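Local coordinates for protein congerin II (Conger myriaster, PDB 1IS3) that binds beta-galactosides such as lactose as a homodimeric galectin, although its physiological role is not yet known, at residues G14-V19 with Q87-F92. Numbering follows the deposited sequence. Where two conformers were deposited one is given.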
loop_
_atom_site.group_PDB
_atom_site.type_symbol
_atom_site.label_atom_id
_atom_site.label_comp_id
_atom_site.label_asym_id
_atom_site.label_seq_id
_atom_site.Cartn_x
_atom_site.Cartn_y
_atom_site.Cartn_z
ATOM N N GLY A 14 10.703 13.557 1.482
ATOM C CA GLY A 14 11.883 12.824 1.907
ATOM C C GLY A 14 11.722 11.305 1.932
ATOM O O GLY A 14 12.713 10.596 2.126
ATOM N N MET A 15 10.511 10.788 1.774
ATOM C CA MET A 15 10.289 9.360 1.670
ATOM C C MET A 15 10.501 8.939 0.235
ATOM O O MET A 15 10.458 9.793 -0.664
ATOM C CB MET A 15 8.876 8.998 2.054
ATOM C CG MET A 15 8.762 9.131 3.562
ATOM S SD MET A 15 7.062 8.975 4.126
ATOM C CE MET A 15 6.856 7.223 3.902
ATOM N N TYR A 16 10.677 7.657 -0.037
ATOM C CA TYR A 16 10.799 7.116 -1.393
ATOM C C TYR A 16 9.694 6.098 -1.577
ATOM O O TYR A 16 9.369 5.312 -0.687
ATOM C CB TYR A 16 12.118 6.390 -1.638
ATOM C CG TYR A 16 13.300 7.348 -1.691
ATOM C CD1 TYR A 16 13.682 8.056 -0.539
ATOM C CD2 TYR A 16 13.989 7.566 -2.898
ATOM C CE1 TYR A 16 14.725 8.987 -0.581
ATOM C CE2 TYR A 16 15.045 8.503 -2.952
ATOM C CZ TYR A 16 15.402 9.213 -1.791
ATOM O OH TYR A 16 16.414 10.189 -1.815
ATOM N N LEU A 17 9.096 6.132 -2.754
ATOM C CA LEU A 17 8.064 5.196 -3.181
ATOM C C LEU A 17 8.644 4.374 -4.328
ATOM O O LEU A 17 9.028 4.970 -5.368
ATOM C CB LEU A 17 6.846 5.936 -3.707
ATOM C CG LEU A 17 5.767 5.116 -4.435
ATOM C CD1 LEU A 17 5.145 4.120 -3.444
ATOM C CD2 LEU A 17 4.725 6.047 -5.077
ATOM N N THR A 18 8.722 3.049 -4.198
ATOM C CA THR A 18 9.113 2.204 -5.322
ATOM C C THR A 18 7.974 1.234 -5.590
ATOM O O THR A 18 7.491 0.573 -4.664
ATOM C CB THR A 18 10.362 1.408 -5.015
ATOM O OG1 THR A 18 11.368 2.393 -4.759
ATOM C CG2 THR A 18 10.798 0.484 -6.149
ATOM N N VAL A 19 7.494 1.212 -6.830
ATOM C CA VAL A 19 6.444 0.283 -7.228
ATOM C C VAL A 19 6.970 -0.571 -8.370
ATOM O O VAL A 19 7.801 -0.112 -9.166
ATOM C CB VAL A 19 5.136 0.977 -7.719
ATOM C CG1 VAL A 19 4.420 1.610 -6.523
ATOM C CG2 VAL A 19 5.432 2.063 -8.754
ATOM N N GLN A 87 9.717 -1.034 -13.080
ATOM C CA GLN A 87 9.998 -0.628 -11.702
ATOM C C GLN A 87 10.194 0.886 -11.721
ATOM O O GLN A 87 10.959 1.367 -12.565
ATOM C CB GLN A 87 11.265 -1.326 -11.236
ATOM C CG GLN A 87 11.561 -1.014 -9.796
ATOM C CD GLN A 87 12.574 -1.986 -9.208
ATOM O OE1 GLN A 87 13.516 -1.590 -8.530
ATOM N NE2 GLN A 87 12.426 -3.291 -9.409
ATOM N N THR A 88 9.523 1.640 -10.854
ATOM C CA THR A 88 9.616 3.087 -10.830
ATOM C C THR A 88 9.777 3.530 -9.389
ATOM O O THR A 88 9.110 2.999 -8.482
ATOM C CB THR A 88 8.345 3.730 -11.416
ATOM O OG1 THR A 88 8.191 3.134 -12.710
ATOM C CG2 THR A 88 8.416 5.242 -11.522
ATOM N N THR A 89 10.651 4.518 -9.224
ATOM C CA THR A 89 10.881 5.120 -7.926
ATOM C C THR A 89 10.597 6.621 -8.010
ATOM O O THR A 89 10.996 7.300 -8.968
ATOM C CB THR A 89 12.357 4.904 -7.442
ATOM O OG1 THR A 89 12.496 3.489 -7.285
ATOM C CG2 THR A 89 12.710 5.586 -6.105
ATOM N N ILE A 90 9.885 7.116 -7.009
ATOM C CA ILE A 90 9.477 8.505 -6.945
ATOM C C ILE A 90 9.864 9.089 -5.590
ATOM O O ILE A 90 9.714 8.431 -4.545
ATOM C CB ILE A 90 7.932 8.600 -7.165
ATOM C CG1 ILE A 90 7.548 7.980 -8.502
ATOM C CG2 ILE A 90 7.474 10.070 -7.064
ATOM C CD1 ILE A 90 6.037 7.811 -8.708
ATOM N N THR A 91 10.393 10.298 -5.584
ATOM C CA THR A 91 10.587 11.059 -4.363
ATOM C C THR A 91 10.229 12.511 -4.728
ATOM O O THR A 91 10.009 12.801 -5.921
ATOM C CB THR A 91 12.065 10.936 -3.868
ATOM O OG1 THR A 91 12.374 9.567 -3.931
ATOM C CG2 THR A 91 12.286 11.442 -2.443
ATOM N N PHE A 92 10.153 13.426 -3.762
ATOM C CA PHE A 92 9.782 14.782 -4.096
ATOM C C PHE A 92 10.204 15.748 -3.015
ATOM O O PHE A 92 10.470 15.336 -1.867
ATOM C CB PHE A 92 8.250 14.885 -4.309
ATOM C CG PHE A 92 7.383 14.629 -3.080
ATOM C CD1 PHE A 92 6.998 13.331 -2.754
ATOM C CD2 PHE A 92 6.987 15.702 -2.252
ATOM C CE1 PHE A 92 6.228 13.109 -1.605
ATOM C CE2 PHE A 92 6.217 15.468 -1.110
ATOM C CZ PHE A 92 5.841 14.174 -0.788
HETATM O O HOH W 1 9.380 12.361 -1.000
#
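Leu17 and Ile90 exchange two backbone hydrogen bonds, Leu17 N to Ile90 O at 3.0 Å and Ile90 N to Leu17 O at 2.8 Å, and Val19 repeats the pattern with Thr88. Between these hydrogen-bonded pairs sits the non-hydrogen-bonded pair Thr18–Thr89, where the chains draw in to a CA–CA distance of 4.3 Å. Here CA-H...O contacts supplement the ladder: Thr89 CA lies 3.2 Å from Leu17 O, and Thr18 CA is similarly close to Thr88 O. The strand segments 17-19 and 87-92 run antiparallel, their axes at 164°.

This is ordinary antiparallel pairing inside one sheet of the galectin beta-sandwich. Strand 17-23 lies between 85-92 and 127-134, while 96-100 borders 85-92 on its other side; the lactose is held elsewhere, on the opposite sheet.

The two faces of the pairing differ in chemistry. On one, Leu17, Val19, Thr88 and Ile90 are buried, and Leu17 CD2 meets Ile90 CD1 at 4.2 Å; both residues also pack on Phe11 of strand 10-12. On the other, Thr18 OG1 and Thr89 OG1 share a hydrogen bond of 3.0 Å in which either may be the donor. Each OG1 stands anti to its own carbonyl carbon (chi1 -61° and -64°), which brings the two oxygens together across the non-hydrogen-bonded pair. Thr89 also presents CG2 to the edge of the Tyr16 ring, in its plane and 4.0 Å from CD2. Thr91 lies over a face of that ring, but it was modelled in two conformers, so the detail there is doubtful.

Where the chains part, water takes over: one molecule accepts from Phe92 N at 3.1 Å, contacts Met15 O and accepts weakly from Gly14 N. Met15 turns away, to Leu134 of its own chain and Thr130 of the second subunit.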